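Local coordinates for high choriolytic enzyme 1 (Oryzias latipes, PDB 3VTG), which cleaves proteins of the inner layer of the fish egg envelope at hatching, as a zinc metalloendopeptidase of the astacin family, at residues A[1-12]-A[104-113]; A[61-72]-A[80-91]. All blocks are in the same frame, centred on the assembly; numbering follows the deposited sequence.

Contact 1 (A[1-12]-A[104-113]). With ZN (zinc ion), chain B.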
loop_
_atom_site.group_PDB
_atom_site.type_symbol
_atom_site.label_atom_id
_atom_site.label_comp_id
_atom_site.label_asym_id
_atom_site.label_seq_id
_atom_site.Cartn_x
_atom_site.Cartn_y
_atom_site.Cartn_z
ATOM N N ASN A 1 -4.847 -9.346 2.639
ATOM C CA ASN A 1 -4.151 -8.235 3.354
ATOM C C ASN A 1 -5.008 -6.975 3.506
ATOM O O ASN A 1 -4.529 -5.946 3.981
ATOM C CB ASN A 1 -2.791 -7.917 2.700
ATOM C CG ASN A 1 -2.923 -7.351 1.293
ATOM O OD1 ASN A 1 -2.131 -6.498 0.882
ATOM N ND2 ASN A 1 -3.909 -7.828 0.543
ATOM N N ALA A 2 -6.275 -7.058 3.109
ATOM C CA ALA A 2 -7.199 -5.938 3.274
ATOM C C ALA A 2 -7.600 -5.786 4.735
ATOM O O ALA A 2 -7.672 -6.769 5.476
ATOM C CB ALA A 2 -8.433 -6.117 2.401
ATOM N N MET A 3 -7.854 -4.551 5.147
ATOM C CA MET A 3 -8.382 -4.298 6.481
ATOM C C MET A 3 -9.798 -4.857 6.583
ATOM O O MET A 3 -10.528 -4.904 5.587
ATOM C CB MET A 3 -8.353 -2.803 6.795
ATOM C CG MET A 3 -9.218 -1.952 5.880
ATOM S SD MET A 3 -8.964 -0.187 6.120
ATOM C CE MET A 3 -9.534 0.041 7.801
ATOM N N LYS A 4 -10.171 -5.301 7.779
ATOM C CA LYS A 4 -11.512 -5.811 8.025
ATOM C C LYS A 4 -12.396 -4.702 8.569
ATOM O O LYS A 4 -12.195 -4.222 9.685
ATOM C CB LYS A 4 -11.488 -6.996 8.997
ATOM C CG LYS A 4 -11.126 -8.328 8.363
ATOM C CD LYS A 4 -11.336 -9.473 9.342
ATOM C CE LYS A 4 -10.952 -10.809 8.727
ATOM N NZ LYS A 4 -11.241 -11.945 9.646
ATOM N N CYS A 5 -13.352 -4.279 7.749
ATOM C CA CYS A 5 -14.411 -3.374 8.172
ATOM C C CYS A 5 -15.642 -3.710 7.353
ATOM O O CYS A 5 -15.576 -3.809 6.126
ATOM C CB CYS A 5 -14.019 -1.905 7.980
ATOM S SG CYS A 5 -15.289 -0.740 8.537
ATOM N N TRP A 6 -16.761 -3.893 8.042
ATOM C CA TRP A 6 -17.989 -4.348 7.411
ATOM C C TRP A 6 -18.726 -3.243 6.704
ATOM O O TRP A 6 -19.396 -3.484 5.700
ATOM C CB TRP A 6 -18.889 -5.006 8.453
ATOM C CG TRP A 6 -20.148 -5.592 7.872
ATOM C CD1 TRP A 6 -20.317 -6.854 7.309
ATOM C CD2 TRP A 6 -21.463 -4.949 7.767
ATOM N NE1 TRP A 6 -21.606 -7.029 6.878
ATOM C CE2 TRP A 6 -22.346 -5.927 7.119
ATOM C CE3 TRP A 6 -21.979 -3.709 8.128
ATOM C CZ2 TRP A 6 -23.682 -5.656 6.863
ATOM C CZ3 TRP A 6 -23.328 -3.448 7.862
ATOM C CH2 TRP A 6 -24.156 -4.400 7.246
ATOM N N SER A 7 -18.591 -2.020 7.213
ATOM C CA SER A 7 -19.448 -0.903 6.810
ATOM C C SER A 7 -19.122 -0.262 5.461
ATOM O O SER A 7 -20.021 0.206 4.766
ATOM C CB SER A 7 -19.477 0.169 7.902
ATOM O OG SER A 7 -18.175 0.640 8.194
ATOM N N SER A 8 -17.844 -0.223 5.095
ATOM C CA SER A 8 -17.420 0.410 3.836
ATOM C C SER A 8 -17.594 1.941 3.825
ATOM O O SER A 8 -17.318 2.597 2.820
ATOM C CB SER A 8 -18.086 -0.247 2.614
ATOM O OG SER A 8 -17.772 -1.629 2.542
ATOM N N SER A 9 -18.057 2.504 4.943
ATOM C CA SER A 9 -17.742 3.894 5.272
ATOM C C SER A 9 -16.221 3.927 5.424
ATOM O O SER A 9 -15.586 4.980 5.338
ATOM C CB SER A 9 -18.423 4.323 6.573
ATOM O OG SER A 9 -18.048 3.480 7.653
ATOM N N CYS A 10 -15.669 2.733 5.644
ATOM C CA CYS A 10 -14.239 2.473 5.783
ATOM C C CYS A 10 -13.480 2.471 4.459
ATOM O O CYS A 10 -12.256 2.585 4.446
ATOM C CB CYS A 10 -14.037 1.117 6.460
ATOM S SG CYS A 10 -14.464 1.095 8.213
ATOM N N PHE A 11 -14.205 2.324 3.353
ATOM C CA PHE A 11 -13.590 2.214 2.031
ATOM C C PHE A 11 -14.108 3.310 1.112
ATOM O O PHE A 11 -15.128 3.935 1.397
ATOM C CB PHE A 11 -13.860 0.831 1.426
ATOM C CG PHE A 11 -13.330 -0.306 2.258
ATOM C CD1 PHE A 11 -12.000 -0.701 2.157
ATOM C CD2 PHE A 11 -14.163 -0.981 3.147
ATOM C CE1 PHE A 11 -11.507 -1.746 2.927
ATOM C CE2 PHE A 11 -13.677 -2.028 3.918
ATOM C CZ PHE A 11 -12.349 -2.412 3.804
ATOM N N TRP A 12 -13.394 3.552 0.014
ATOM C CA TRP A 12 -13.812 4.557 -0.962
ATOM C C TRP A 12 -15.075 4.132 -1.649
ATOM O O TRP A 12 -15.283 2.947 -1.910
ATOM C CB TRP A 12 -12.682 4.852 -1.943
ATOM C CG TRP A 12 -11.496 5.423 -1.217
ATOM C CD1 TRP A 12 -10.388 4.735 -0.729
ATOM C CD2 TRP A 12 -11.292 6.817 -0.806
ATOM N NE1 TRP A 12 -9.529 5.588 -0.084
ATOM C CE2 TRP A 12 -10.010 6.853 -0.098
ATOM C CE3 TRP A 12 -12.010 8.000 -0.966
ATOM C CZ2 TRP A 12 -9.492 8.028 0.425
ATOM C CZ3 TRP A 12 -11.476 9.180 -0.439
ATOM C CH2 TRP A 12 -10.249 9.193 0.243
ATOM N N ALA A 104 -3.976 3.525 1.059
ATOM C CA ALA A 104 -5.159 4.390 1.036
ATOM C C ALA A 104 -6.410 3.639 0.577
ATOM O O ALA A 104 -7.520 3.953 1.011
ATOM C CB ALA A 104 -4.916 5.618 0.168
ATOM N N LEU A 105 -6.229 2.636 -0.280
ATOM C CA LEU A 105 -7.339 1.782 -0.709
ATOM C C LEU A 105 -7.822 0.807 0.368
ATOM O O LEU A 105 -8.954 0.320 0.302
ATOM C CB LEU A 105 -6.979 1.015 -1.982
ATOM C CG LEU A 105 -6.795 1.813 -3.274
ATOM C CD1 LEU A 105 -6.438 0.869 -4.410
ATOM C CD2 LEU A 105 -8.036 2.623 -3.610
ATOM N N GLY A 106 -6.962 0.518 1.343
ATOM C CA GLY A 106 -7.307 -0.368 2.456
ATOM C C GLY A 106 -6.430 -1.599 2.613
ATOM O O GLY A 106 -6.771 -2.506 3.374
ATOM N N PHE A 107 -5.297 -1.632 1.912
ATOM C CA PHE A 107 -4.408 -2.796 1.935
ATOM C C PHE A 107 -3.219 -2.642 2.871
ATOM O O PHE A 107 -2.609 -1.573 2.961
ATOM C CB PHE A 107 -3.953 -3.158 0.521
ATOM C CG PHE A 107 -5.080 -3.582 -0.363
ATOM C CD1 PHE A 107 -5.652 -4.844 -0.224
ATOM C CD2 PHE A 107 -5.607 -2.709 -1.303
ATOM C CE1 PHE A 107 -6.712 -5.233 -1.020
ATOM C CE2 PHE A 107 -6.668 -3.095 -2.107
ATOM C CZ PHE A 107 -7.219 -4.358 -1.965
ATOM N N GLN A 108 -2.898 -3.734 3.556
ATOM C CA GLN A 108 -1.828 -3.758 4.547
ATOM C C GLN A 108 -0.616 -4.517 4.022
ATOM O O GLN A 108 -0.676 -5.138 2.960
ATOM C CB GLN A 108 -2.342 -4.375 5.850
ATOM C CG GLN A 108 -3.582 -3.667 6.379
ATOM C CD GLN A 108 -4.223 -4.380 7.544
ATOM O OE1 GLN A 108 -5.177 -5.138 7.372
ATOM N NE2 GLN A 108 -3.703 -4.141 8.739
ATOM N N HIS A 109 0.489 -4.455 4.760
ATOM C CA HIS A 109 1.712 -5.149 4.358
ATOM C C HIS A 109 1.520 -6.635 4.300
ATOM O O HIS A 109 0.890 -7.226 5.183
ATOM C CB HIS A 109 2.870 -4.788 5.278
ATOM C CG HIS A 109 3.249 -3.330 5.225
ATOM N ND1 HIS A 109 3.438 -2.589 6.330
ATOM C CD2 HIS A 109 3.446 -2.479 4.142
ATOM C CE1 HIS A 109 3.748 -1.331 5.976
ATOM N NE2 HIS A 109 3.757 -1.267 4.634
ATOM N N GLU A 110 2.066 -7.244 3.249
ATOM C CA GLU A 110 1.893 -8.672 2.991
ATOM C C GLU A 110 2.331 -9.555 4.161
ATOM O O GLU A 110 1.646 -10.528 4.492
ATOM C CB GLU A 110 2.621 -9.078 1.703
ATOM C CG GLU A 110 2.219 -10.437 1.148
ATOM C CD GLU A 110 0.826 -10.456 0.539
ATOM O OE1 GLU A 110 0.110 -9.429 0.598
ATOM O OE2 GLU A 110 0.444 -11.513 0.002
ATOM N N GLN A 111 3.457 -9.207 4.787
ATOM C CA GLN A 111 4.017 -10.026 5.863
ATOM C C GLN A 111 3.159 -10.036 7.132
ATOM O O GLN A 111 3.437 -10.797 8.054
ATOM C CB GLN A 111 5.467 -9.627 6.181
ATOM C CG GLN A 111 5.641 -8.365 7.019
ATOM C CD GLN A 111 5.577 -7.084 6.207
ATOM O OE1 GLN A 111 5.591 -7.104 4.973
ATOM N NE2 GLN A 111 5.510 -5.954 6.903
ATOM N N THR A 112 2.124 -9.200 7.175
ATOM C CA THR A 112 1.213 -9.161 8.324
ATOM C C THR A 112 -0.082 -9.943 8.093
ATOM O O THR A 112 -0.950 -9.972 8.963
ATOM C CB THR A 112 0.874 -7.718 8.759
ATOM O OG1 THR A 112 0.029 -7.094 7.784
ATOM C CG2 THR A 112 2.141 -6.893 8.966
ATOM N N ARG A 113 -0.211 -10.576 6.927
ATOM C CA ARG A 113 -1.369 -11.430 6.638
ATOM C C ARG A 113 -1.549 -12.495 7.716
ATOM O O ARG A 113 -0.574 -12.977 8.294
ATOM C CB ARG A 113 -1.211 -12.116 5.283
ATOM C CG ARG A 113 -1.618 -11.280 4.081
ATOM C CD ARG A 113 -1.325 -12.021 2.784
ATOM N NE ARG A 113 -2.005 -13.313 2.695
ATOM C CZ ARG A 113 -2.990 -13.603 1.847
ATOM N NH1 ARG A 113 -3.439 -12.696 0.985
ATOM N NH2 ARG A 113 -3.525 -14.814 1.863
HETATM ZN ZN ZN B . 3.693 0.475 3.575
HETATM O O HOH W 1 3.949 2.575 3.816
HETATM O O HOH W 2 5.979 0.606 3.846
#
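The indole NE1 of Trp-12 gives its hydrogen to the carbonyl O of Ala-104 over 2.8 Å. The oxygen lies in the indole plane, but the donor stands out of the carbonyl plane, 49° from it. Trp-12 CG is anti to its carbonyl carbon (chi1 -62°), which turns the pyrrole edge to Ala-104 O and Leu-105 CA; Leu-105 CD2 stands out of the ring plane, 4.3 Å from Trp-12 CD1. Helix 94-105 finishes there in a Schellman motif at Gly-106. A CB on this glycine would run into Phe-11 CE1, so the turn and the packing both suit a residue without a side chain. Beyond it the N-terminal segment runs beside 106-108 in a single bridge between Ala-2 and Phe-107. Met-3 N donates to Gly-106 O at 2.9 Å, and Gln-108 N to Asn-1 O at 2.8 Å. Ala-2 CB rests 3.9 Å from Phe-107 CE1. Gln-108 OE1 comes within 3.4 Å of Met-3 CA, beside the N-terminal backbone. The next residue, His-109, binds the zinc ion through NE2 at 2.0 Å, so the N-terminus, probably that of the mature enzyme, is tied to the chain leading to a metal ligand. On the flanks, Phe-107 packs against Ile-193 and Leu-196 of helix 187-196, while Trp-12 lies against Val-20 and Ile-22 of strand 20-26 and Ile-63 of strand 62-66.

Contact 2 (A[61-72]-A[80-91])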
loop_
_atom_site.group_PDB
_atom_site.type_symbol
_atom_site.label_atom_id
_atom_site.label_comp_id
_atom_site.label_asym_id
_atom_site.label_seq_id
_atom_site.Cartn_x
_atom_site.Cartn_y
_atom_site.Cartn_z
ATOM N N ASP A 61 -14.430 13.838 1.244
ATOM C CA ASP A 61 -13.378 12.846 1.485
ATOM C C ASP A 61 -12.321 12.946 0.399
ATOM O O ASP A 61 -12.628 12.808 -0.784
ATOM C CB ASP A 61 -13.944 11.420 1.504
ATOM C CG ASP A 61 -15.099 11.253 2.470
ATOM O OD1 ASP A 61 -14.966 11.630 3.649
ATOM O OD2 ASP A 61 -16.138 10.710 2.045
ATOM N N PHE A 62 -11.075 13.182 0.797
ATOM C CA PHE A 62 -9.998 13.328 -0.180
ATOM C C PHE A 62 -8.631 13.047 0.419
ATOM O O PHE A 62 -8.444 13.124 1.634
ATOM C CB PHE A 62 -10.030 14.722 -0.835
ATOM C CG PHE A 62 -9.635 15.847 0.083
ATOM C CD1 PHE A 62 -8.355 16.390 0.022
ATOM C CD2 PHE A 62 -10.545 16.384 0.990
ATOM C CE1 PHE A 62 -7.986 17.434 0.855
ATOM C CE2 PHE A 62 -10.179 17.426 1.829
ATOM C CZ PHE A 62 -8.899 17.953 1.757
ATOM N N ILE A 63 -7.681 12.726 -0.454
ATOM C CA ILE A 63 -6.298 12.496 -0.061
ATOM C C ILE A 63 -5.490 13.780 -0.243
ATOM O O ILE A 63 -5.541 14.416 -1.300
ATOM C CB ILE A 63 -5.667 11.346 -0.874
ATOM C CG1 ILE A 63 -6.428 10.036 -0.625
ATOM C CG2 ILE A 63 -4.192 11.188 -0.528
ATOM C CD1 ILE A 63 -5.996 8.885 -1.513
ATOM N N SER A 64 -4.753 14.154 0.799
ATOM C CA SER A 64 -3.841 15.283 0.740
ATOM C C SER A 64 -2.411 14.759 0.709
ATOM O O SER A 64 -1.913 14.237 1.706
ATOM C CB SER A 64 -4.060 16.190 1.949
ATOM O OG SER A 64 -3.158 17.281 1.930
ATOM N N VAL A 65 -1.765 14.884 -0.447
ATOM C CA VAL A 65 -0.393 14.405 -0.623
ATOM C C VAL A 65 0.592 15.475 -0.150
ATOM O O VAL A 65 0.606 16.597 -0.668
ATOM C CB VAL A 65 -0.093 13.991 -2.083
ATOM C CG1 VAL A 65 1.294 13.371 -2.189
ATOM C CG2 VAL A 65 -1.148 13.018 -2.601
ATOM N N VAL A 66 1.404 15.116 0.841
ATOM C CA VAL A 66 2.312 16.059 1.495
ATOM C C VAL A 66 3.703 15.449 1.633
ATOM O O VAL A 66 3.848 14.223 1.681
ATOM C CB VAL A 66 1.791 16.488 2.891
ATOM C CG1 VAL A 66 0.574 17.395 2.763
ATOM C CG2 VAL A 66 1.472 15.276 3.759
ATOM N N SER A 67 4.728 16.295 1.685
ATOM C CA SER A 67 6.084 15.805 1.910
ATOM C C SER A 67 6.427 15.878 3.390
ATOM O O SER A 67 6.988 16.867 3.859
ATOM C CB SER A 67 7.104 16.584 1.082
ATOM O OG SER A 67 8.405 16.051 1.283
ATOM N N LYS A 68 6.077 14.831 4.126
ATOM C CA LYS A 68 6.409 14.763 5.545
ATOM C C LYS A 68 7.459 13.679 5.790
ATOM O O LYS A 68 8.245 13.373 4.889
ATOM C CB LYS A 68 5.140 14.605 6.393
ATOM C CG LYS A 68 4.263 15.847 6.315
ATOM C CD LYS A 68 3.099 15.834 7.286
ATOM C CE LYS A 68 2.393 17.179 7.263
ATOM N NZ LYS A 68 1.198 17.222 8.146
ATOM N N THR A 69 7.492 13.118 6.997
ATOM C CA THR A 69 8.522 12.149 7.367
ATOM C C THR A 69 8.266 10.794 6.709
ATOM O O THR A 69 7.331 10.079 7.077
ATOM C CB THR A 69 8.629 11.989 8.898
ATOM O OG1 THR A 69 8.708 13.283 9.509
ATOM C CG2 THR A 69 9.866 11.175 9.272
ATOM N N GLY A 70 9.106 10.457 5.733
ATOM C CA GLY A 70 9.039 9.165 5.061
ATOM C C GLY A 70 7.858 9.003 4.120
ATOM O O GLY A 70 7.247 9.984 3.680
ATOM N N CYS A 71 7.556 7.747 3.809
ATOM C CA CYS A 71 6.468 7.394 2.905
ATOM C C CYS A 71 5.403 6.655 3.706
ATOM O O CYS A 71 5.667 5.585 4.251
ATOM C CB CYS A 71 6.977 6.499 1.763
ATOM S SG CYS A 71 8.726 6.663 1.297
ATOM N N TYR A 72 4.207 7.233 3.792
ATOM C CA TYR A 72 3.117 6.620 4.556
ATOM C C TYR A 72 1.737 7.062 4.085
ATOM O O TYR A 72 1.589 8.047 3.361
ATOM C CB TYR A 72 3.283 6.847 6.071
ATOM C CG TYR A 72 3.151 8.279 6.548
ATOM C CD1 TYR A 72 4.276 9.013 6.918
ATOM C CD2 TYR A 72 1.897 8.890 6.665
ATOM C CE1 TYR A 72 4.163 10.317 7.372
ATOM C CE2 TYR A 72 1.775 10.196 7.111
ATOM C CZ TYR A 72 2.910 10.902 7.464
ATOM O OH TYR A 72 2.789 12.196 7.913
ATOM N N GLY A 80 -13.112 12.824 5.383
ATOM C CA GLY A 80 -12.542 14.160 5.252
ATOM C C GLY A 80 -11.144 14.145 4.672
ATOM O O GLY A 80 -10.808 13.290 3.852
ATOM N N GLN A 81 -10.333 15.101 5.103
ATOM C CA GLN A 81 -8.950 15.199 4.657
ATOM C C GLN A 81 -8.124 14.109 5.319
ATOM O O GLN A 81 -8.072 14.026 6.544
ATOM C CB GLN A 81 -8.389 16.570 5.024
ATOM C CG GLN A 81 -6.971 16.837 4.543
ATOM C CD GLN A 81 -6.581 18.298 4.669
ATOM O OE1 GLN A 81 -7.379 19.136 5.083
ATOM N NE2 GLN A 81 -5.348 18.608 4.302
ATOM N N GLN A 82 -7.491 13.268 4.506
ATOM C CA GLN A 82 -6.526 12.302 5.021
ATOM C C GLN A 82 -5.195 12.466 4.306
ATOM O O GLN A 82 -5.146 12.627 3.083
ATOM C CB GLN A 82 -7.048 10.863 4.923
ATOM C CG GLN A 82 -7.163 10.291 3.520
ATOM C CD GLN A 82 -7.825 8.933 3.529
ATOM O OE1 GLN A 82 -9.030 8.821 3.762
ATOM N NE2 GLN A 82 -7.042 7.890 3.280
ATOM N N GLU A 83 -4.117 12.434 5.077
ATOM C CA GLU A 83 -2.797 12.682 4.524
ATOM C C GLU A 83 -2.128 11.422 3.997
ATOM O O GLU A 83 -2.343 10.312 4.499
ATOM C CB GLU A 83 -1.902 13.418 5.530
ATOM C CG GLU A 83 -2.309 14.875 5.724
ATOM C CD GLU A 83 -1.308 15.712 6.508
ATOM O OE1 GLU A 83 -0.442 15.150 7.211
ATOM O OE2 GLU A 83 -1.400 16.954 6.421
ATOM N N LEU A 84 -1.343 11.619 2.945
ATOM C CA LEU A 84 -0.480 10.594 2.388
ATOM C C LEU A 84 0.860 11.273 2.169
ATOM O O LEU A 84 0.946 12.271 1.445
ATOM C CB LEU A 84 -1.053 10.051 1.072
ATOM C CG LEU A 84 -0.378 8.851 0.395
ATOM C CD1 LEU A 84 -1.355 8.133 -0.524
ATOM C CD2 LEU A 84 0.868 9.258 -0.376
ATOM N N SER A 85 1.899 10.749 2.813
ATOM C CA SER A 85 3.218 11.355 2.725
ATOM C C SER A 85 4.088 10.709 1.661
ATOM O O SER A 85 4.324 9.497 1.683
ATOM C CB SER A 85 3.928 11.313 4.074
ATOM O OG SER A 85 5.188 11.957 3.991
ATOM N N ILE A 86 4.540 11.534 0.723
ATOM C CA ILE A 86 5.588 11.162 -0.216
ATOM C C ILE A 86 6.738 12.138 0.039
ATOM O O ILE A 86 6.775 13.234 -0.527
ATOM C CB ILE A 86 5.098 11.222 -1.689
ATOM C CG1 ILE A 86 3.936 10.245 -1.923
ATOM C CG2 ILE A 86 6.235 10.956 -2.675
ATOM C CD1 ILE A 86 4.266 8.779 -1.686
ATOM N N ASN A 87 7.654 11.763 0.931
ATOM C CA ASN A 87 8.816 12.604 1.190
ATOM C C ASN A 87 9.596 12.814 -0.105
ATOM O O ASN A 87 9.889 11.854 -0.821
ATOM C CB ASN A 87 9.720 12.007 2.267
ATOM C CG ASN A 87 10.904 12.900 2.585
ATOM O OD1 ASN A 87 11.971 12.764 1.985
ATOM N ND2 ASN A 87 10.715 13.836 3.508
ATOM N N ARG A 88 9.919 14.072 -0.396
ATOM C CA ARG A 88 10.590 14.443 -1.643
ATOM C C ARG A 88 11.956 13.783 -1.819
ATOM O O ARG A 88 12.392 13.549 -2.947
ATOM C CB ARG A 88 10.752 15.959 -1.730
ATOM C CG ARG A 88 9.449 16.735 -1.751
ATOM C CD ARG A 88 9.733 18.221 -1.710
ATOM N NE ARG A 88 10.058 18.742 -3.035
ATOM C CZ ARG A 88 10.498 19.973 -3.271
ATOM N NH1 ARG A 88 10.694 20.824 -2.271
ATOM N NH2 ARG A 88 10.745 20.354 -4.515
ATOM N N GLY A 89 12.617 13.486 -0.704
ATOM C CA GLY A 89 13.966 12.924 -0.729
ATOM C C GLY A 89 14.032 11.417 -0.873
ATOM O O GLY A 89 14.977 10.895 -1.464
ATOM N N GLY A 90 13.040 10.709 -0.339
ATOM C CA GLY A 90 13.114 9.248 -0.294
ATOM C C GLY A 90 11.972 8.454 -0.898
ATOM O O GLY A 90 12.029 7.222 -0.934
ATOM N N CYS A 91 10.940 9.140 -1.385
ATOM C CA CYS A 91 9.711 8.456 -1.793
ATOM C C CYS A 91 9.247 8.729 -3.223
ATOM O O CYS A 91 8.246 8.155 -3.659
ATOM C CB CYS A 91 8.568 8.798 -0.833
ATOM S SG CYS A 91 8.960 8.644 0.919
HETATM O O HOH W 3 -2.788 18.214 4.466
HETATM O O HOH W 4 0.243 12.811 8.473
#
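The ring of Tyr-72 carries Ser-85 CB over the centre of one face, 3.5 Å from the centroid, with Thr-69 O and a water at its edge. Phe-62 likewise receives Gln-81 CA over one face, but offset toward the rim, and Gln-81 CG reaches its CZ at 3.6 Å. These contacts belong to the mixed sheet of the astacin domain: strand 81-86 pairs in parallel with 62-66 and, on its other side, antiparallel with 71-73 in a beta hairpin. In the parallel ladder Ser-64 donates to Gln-82 O (N to O 2.8 Å) and its own O accepts from Leu-84 N. The side chains of Ile-63, Val-65, Leu-84 and Ile-86 share the face turned to helix 94-105, where Ile-63 CG2 meets Leu-84 CB at 3.7 Å. Across the other face Lys-68 stretches out fully to form a salt bridge with Glu-83: NZ lies 2.8 Å from OE1, on its syn lone pair, with a weak bond to OE2. One water links OE1 to Tyr-72 OH, another OE2 to Ser-64 OG. An alanine in place of Glu-83 would probably leave the Lys-68 ammonium without its charged mate and deprive both waters of the carboxylate to which they donate. The turn after 62-66 is held by Ser-85 OG, which accepts from Lys-68 N and donates to Gly-70 O. Asn-87 N reaches that same Gly-70 oxygen from the opposite face of its plane. Asn-87 ND2 binds Lys-68 O, and its OD1 closes an Asx turn with Gly-89 N. A disulfide fixes the hairpin to the loop beyond: Cys-71 SG to Cys-91 SG, 2.0 Å, with chi3 at -89°.

Contacts 1 and 2 lie with their centres 18 Å apart, joined by Trp-12, whose CZ2 is 3.8 Å from Ile-63 CG1 and 3.5 Å from Gln-82 OE1. Ala-104 CB also touches the sheet of contact 2, 3.8 Å from Ile-63 CD1, so the end of helix 94-105 rests on it. This helix, which follows strand 81-86 in the chain, carries His-99 and His-103; with His-109 of contact 1 they bind the zinc ion. Contact 2 borders the site too: the Cys-71 side chain is about 3 Å from that of Glu-100, the predicted active-site residue, and the Tyr-72 side chain about 7 Å from the zinc ion, both between nearest atoms.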